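PDB 3IS6: putative permease protein, ABC transporter from Porphyromonas gingivalis, which probably helps move substrates across the membrane as an ABC transporter permease, of which this is the MacB-like periplasmic core domain. Local coordinates for residues A[106-118]-A[137-149]. Numbering follows the deposited sequence.
Sequences DNMTCLISESLAR and DRAITIGGVFEDL
D148 holds the start of helix 114-118 with both carboxylate oxygens: OD1 takes S115 N through its syn lone pair (3.0 Å, 164° at the hydrogen), and OD2 receives the S115 OG hydroxyl at 2.7 Å. A short acid suits this place, since the first turn of a helix presents free N-H groups and the helix dipole probably stabilises the negative charge. S113, the N-cap, contributes its own OG to L116 N. S113 CA lies over the F146 ring, 3.7 Å from its centroid, a CH-pi contact, while L111 CB meets F146 CD2 near the ring plane. F146 has CG between its backbone N and carbonyl carbon (chi1 64°), which brings the ring against strand 109-113, and V93 and L95 pack on it too. L111 CD2 lies 3.5 Å from G144 CA; glycine suits this place, its bare CA letting the leucine methyl lie against the backbone. On the opposite face C110, I112, I142 and V145 are apolar, with I140 CG2 beside C110 CB and L129 touching C110 and I112. Backbone bonds such as C110 N to T141 O (3.0 Å) align the strands. Strands 109-113 and 140-146 thus form a parallel pair within the mixed sheet of the MacB-like periplasmic core, the first running directly into a capped helix.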
loop_
_atom_site.group_PDB
_atom_site.type_symbol
_atom_site.label_atom_id
_atom_site.label_comp_id
_atom_site.label_asym_id
_atom_site.label_seq_id
_atom_site.Cartn_x
_atom_site.Cartn_y
_atom_site.Cartn_z
ATOM N N ASP A 106 16.367 -1.222 -0.412
ATOM C CA ASP A 106 16.020 0.129 -0.039
ATOM C C ASP A 106 14.776 0.546 -0.779
ATOM O O ASP A 106 14.744 0.495 -1.971
ATOM C CB ASP A 106 17.161 1.040 -0.426
ATOM C CG ASP A 106 16.886 2.484 -0.133
ATOM O OD1 ASP A 106 15.742 2.908 -0.058
ATOM O OD2 ASP A 106 17.846 3.210 0.013
ATOM N N ASN A 107 13.777 0.999 -0.053
ATOM C CA ASN A 107 12.489 1.310 -0.612
ATOM C C ASN A 107 12.529 2.419 -1.639
ATOM O O ASN A 107 11.667 2.510 -2.448
ATOM C CB ASN A 107 11.471 1.617 0.473
ATOM C CG ASN A 107 11.011 0.380 1.223
ATOM O OD1 ASN A 107 10.645 -0.609 0.640
ATOM N ND2 ASN A 107 11.024 0.452 2.518
HETATM N N MSE A 108 13.551 3.239 -1.631
HETATM C CA MSE A 108 13.611 4.358 -2.554
HETATM C C MSE A 108 14.399 4.061 -3.829
HETATM O O MSE A 108 14.784 4.948 -4.531
HETATM C CB MSE A 108 14.109 5.636 -1.888
HETATM C CG MSE A 108 13.296 6.106 -0.718
HETATM SE SE MSE A 108 11.561 6.640 -1.160
HETATM C CE MSE A 108 11.969 8.223 -2.062
ATOM N N THR A 109 14.631 2.793 -4.095
ATOM C CA THR A 109 15.405 2.397 -5.233
ATOM C C THR A 109 14.737 1.278 -6.017
ATOM O O THR A 109 13.989 0.538 -5.482
ATOM C CB THR A 109 16.759 1.894 -4.826
ATOM O OG1 THR A 109 16.586 0.646 -4.179
ATOM C CG2 THR A 109 17.427 2.838 -3.904
ATOM N N CYS A 110 15.045 1.193 -7.293
ATOM C CA CYS A 110 14.497 0.196 -8.188
ATOM C C CYS A 110 15.523 -0.449 -9.088
ATOM O O CYS A 110 16.590 0.044 -9.247
ATOM C CB CYS A 110 13.419 0.804 -9.055
ATOM S SG CYS A 110 13.964 1.850 -10.298
ATOM N N LEU A 111 15.153 -1.564 -9.675
ATOM C CA LEU A 111 15.915 -2.179 -10.716
ATOM C C LEU A 111 15.108 -2.064 -11.981
ATOM O O LEU A 111 13.916 -2.121 -11.942
ATOM C CB LEU A 111 16.180 -3.628 -10.434
ATOM C CG LEU A 111 16.816 -3.983 -9.117
ATOM C CD1 LEU A 111 16.796 -5.439 -8.921
ATOM C CD2 LEU A 111 18.206 -3.496 -9.133
ATOM N N ILE A 112 15.805 -1.886 -13.081
ATOM C CA ILE A 112 15.237 -1.703 -14.390
ATOM C C ILE A 112 15.820 -2.735 -15.331
ATOM O O ILE A 112 16.953 -3.073 -15.234
ATOM C CB ILE A 112 15.577 -0.325 -14.881
ATOM C CG1 ILE A 112 14.912 0.710 -13.997
ATOM C CG2 ILE A 112 15.205 -0.151 -16.258
ATOM C CD1 ILE A 112 13.490 0.892 -14.216
ATOM N N SER A 113 15.020 -3.230 -16.235
ATOM C CA SER A 113 15.457 -4.254 -17.153
ATOM C C SER A 113 16.420 -3.682 -18.187
ATOM O O SER A 113 16.408 -2.517 -18.447
ATOM C CB SER A 113 14.274 -4.891 -17.852
ATOM O OG SER A 113 13.803 -4.089 -18.869
ATOM N N GLU A 114 17.206 -4.535 -18.806
ATOM C CA GLU A 114 18.125 -4.111 -19.826
ATOM C C GLU A 114 17.400 -3.454 -21.005
ATOM O O GLU A 114 17.851 -2.464 -21.494
ATOM C CB GLU A 114 18.967 -5.288 -20.308
ATOM C CG GLU A 114 20.066 -4.887 -21.273
ATOM C CD GLU A 114 21.152 -5.953 -21.537
ATOM O OE1 GLU A 114 21.005 -7.104 -21.113
ATOM O OE2 GLU A 114 22.165 -5.603 -22.176
ATOM N N SER A 115 16.273 -3.995 -21.436
ATOM C CA SER A 115 15.530 -3.369 -22.517
ATOM C C SER A 115 14.995 -2.006 -22.173
ATOM O O SER A 115 15.011 -1.135 -22.986
ATOM C CB SER A 115 14.375 -4.218 -22.978
ATOM O OG SER A 115 14.827 -5.376 -23.577
ATOM N N LEU A 116 14.472 -1.858 -20.974
ATOM C CA LEU A 116 13.933 -0.599 -20.546
ATOM C C LEU A 116 15.014 0.447 -20.450
ATOM O O LEU A 116 14.827 1.543 -20.859
ATOM C CB LEU A 116 13.170 -0.720 -19.252
ATOM C CG LEU A 116 12.451 0.524 -18.783
ATOM C CD1 LEU A 116 11.689 1.182 -19.851
ATOM C CD2 LEU A 116 11.623 0.267 -17.606
ATOM N N ALA A 117 16.160 0.060 -19.938
ATOM C CA ALA A 117 17.269 0.977 -19.833
ATOM C C ALA A 117 17.673 1.478 -21.204
ATOM O O ALA A 117 17.920 2.620 -21.380
ATOM C CB ALA A 117 18.404 0.316 -19.193
ATOM N N ARG A 118 17.697 0.585 -22.165
ATOM C CA ARG A 118 18.012 0.912 -23.530
ATOM C C ARG A 118 17.002 1.857 -24.131
ATOM O O ARG A 118 17.350 2.794 -24.765
ATOM C CB ARG A 118 18.090 -0.373 -24.327
ATOM C CG ARG A 118 18.267 -0.217 -25.808
ATOM C CD ARG A 118 18.552 -1.551 -26.447
ATOM N NE ARG A 118 17.329 -2.320 -26.624
ATOM C CZ ARG A 118 17.112 -3.506 -26.082
ATOM N NH1 ARG A 118 18.048 -4.084 -25.356
ATOM N NH2 ARG A 118 15.967 -4.110 -26.285
ATOM N N ASP A 137 8.683 16.286 -5.651
ATOM C CA ASP A 137 10.021 16.028 -6.113
ATOM C C ASP A 137 10.631 14.757 -5.566
ATOM O O ASP A 137 11.733 14.442 -5.868
ATOM C CB ASP A 137 10.961 17.230 -6.074
ATOM C CG ASP A 137 11.362 17.628 -4.717
ATOM O OD1 ASP A 137 11.245 16.820 -3.809
ATOM O OD2 ASP A 137 11.800 18.781 -4.555
ATOM N N ARG A 138 9.876 14.022 -4.781
ATOM C CA ARG A 138 10.312 12.710 -4.361
ATOM C C ARG A 138 10.443 11.804 -5.574
ATOM O O ARG A 138 9.633 11.819 -6.448
ATOM C CB ARG A 138 9.329 12.102 -3.373
ATOM C CG ARG A 138 9.546 10.666 -3.097
ATOM C CD ARG A 138 8.681 10.171 -1.982
ATOM N NE ARG A 138 9.205 10.635 -0.729
ATOM C CZ ARG A 138 9.161 9.989 0.413
ATOM N NH1 ARG A 138 8.607 8.810 0.512
ATOM N NH2 ARG A 138 9.697 10.541 1.458
ATOM N N ALA A 139 11.494 11.024 -5.600
ATOM C CA ALA A 139 11.766 10.169 -6.727
ATOM C C ALA A 139 12.391 8.845 -6.353
ATOM O O ALA A 139 12.947 8.698 -5.316
ATOM C CB ALA A 139 12.622 10.882 -7.700
ATOM N N ILE A 140 12.303 7.897 -7.250
ATOM C CA ILE A 140 12.927 6.621 -7.099
ATOM C C ILE A 140 14.231 6.632 -7.872
ATOM O O ILE A 140 14.265 7.071 -8.977
ATOM C CB ILE A 140 12.047 5.532 -7.659
ATOM C CG1 ILE A 140 10.672 5.581 -7.025
ATOM C CG2 ILE A 140 12.629 4.232 -7.398
ATOM C CD1 ILE A 140 9.605 4.962 -7.870
ATOM N N THR A 141 15.284 6.131 -7.259
ATOM C CA THR A 141 16.591 6.062 -7.852
ATOM C C THR A 141 16.848 4.726 -8.486
ATOM O O THR A 141 16.577 3.729 -7.905
ATOM C CB THR A 141 17.646 6.223 -6.785
ATOM O OG1 THR A 141 17.538 7.505 -6.203
ATOM C CG2 THR A 141 18.965 6.085 -7.355
ATOM N N ILE A 142 17.431 4.697 -9.658
ATOM C CA ILE A 142 17.727 3.431 -10.287
ATOM C C ILE A 142 19.026 2.838 -9.744
ATOM O O ILE A 142 20.080 3.318 -9.995
ATOM C CB ILE A 142 17.822 3.594 -11.793
ATOM C CG1 ILE A 142 16.498 4.069 -12.351
ATOM C CG2 ILE A 142 18.235 2.344 -12.436
ATOM C CD1 ILE A 142 16.542 4.347 -13.729
ATOM N N GLY A 143 18.900 1.791 -8.960
ATOM C CA GLY A 143 20.040 1.159 -8.356
ATOM C C GLY A 143 20.699 0.011 -9.081
ATOM O O GLY A 143 21.728 -0.457 -8.681
ATOM N N GLY A 144 20.057 -0.488 -10.112
ATOM C CA GLY A 144 20.593 -1.578 -10.880
ATOM C C GLY A 144 19.901 -1.780 -12.192
ATOM O O GLY A 144 18.822 -1.317 -12.372
ATOM N N VAL A 145 20.534 -2.509 -13.080
ATOM C CA VAL A 145 19.940 -2.947 -14.312
ATOM C C VAL A 145 20.069 -4.442 -14.440
ATOM O O VAL A 145 21.132 -4.961 -14.342
ATOM C CB VAL A 145 20.595 -2.304 -15.487
ATOM C CG1 VAL A 145 19.966 -2.739 -16.725
ATOM C CG2 VAL A 145 20.561 -0.845 -15.369
ATOM N N PHE A 146 18.961 -5.120 -14.656
ATOM C CA PHE A 146 18.945 -6.562 -14.708
ATOM C C PHE A 146 18.742 -7.092 -16.104
ATOM O O PHE A 146 18.106 -6.496 -16.903
ATOM C CB PHE A 146 17.933 -7.181 -13.743
ATOM C CG PHE A 146 16.495 -6.849 -14.043
ATOM C CD1 PHE A 146 15.722 -7.671 -14.820
ATOM C CD2 PHE A 146 15.918 -5.730 -13.528
ATOM C CE1 PHE A 146 14.426 -7.362 -15.084
ATOM C CE2 PHE A 146 14.632 -5.435 -13.801
ATOM C CZ PHE A 146 13.889 -6.251 -14.574
ATOM N N GLU A 147 19.334 -8.233 -16.360
ATOM C CA GLU A 147 19.226 -8.926 -17.605
ATOM C C GLU A 147 17.764 -9.264 -17.831
ATOM O O GLU A 147 17.132 -9.726 -16.945
ATOM C CB GLU A 147 19.941 -10.239 -17.412
ATOM C CG GLU A 147 20.916 -10.600 -18.396
ATOM C CD GLU A 147 21.227 -12.077 -18.351
ATOM O OE1 GLU A 147 20.616 -12.857 -19.086
ATOM O OE2 GLU A 147 22.080 -12.456 -17.565
ATOM N N ASP A 148 17.261 -9.075 -19.034
ATOM C CA ASP A 148 15.853 -9.234 -19.274
ATOM C C ASP A 148 15.452 -10.627 -18.849
ATOM O O ASP A 148 16.151 -11.566 -19.046
ATOM C CB ASP A 148 15.511 -9.075 -20.734
ATOM C CG ASP A 148 15.688 -7.693 -21.242
ATOM O OD1 ASP A 148 15.629 -6.724 -20.501
ATOM O OD2 ASP A 148 15.881 -7.572 -22.431
ATOM N N LEU A 149 14.297 -10.723 -18.239
ATOM C CA LEU A 149 13.760 -11.980 -17.845
ATOM C C LEU A 149 13.378 -12.767 -19.100
ATOM O O LEU A 149 13.118 -12.211 -20.111
ATOM C CB LEU A 149 12.558 -11.779 -16.961
ATOM C CG LEU A 149 12.800 -11.179 -15.598
ATOM C CD1 LEU A 149 11.561 -10.699 -15.004
ATOM C CD2 LEU A 149 13.433 -12.146 -14.704
HETATM O O HOH W 1 12.547 -6.865 -20.394
#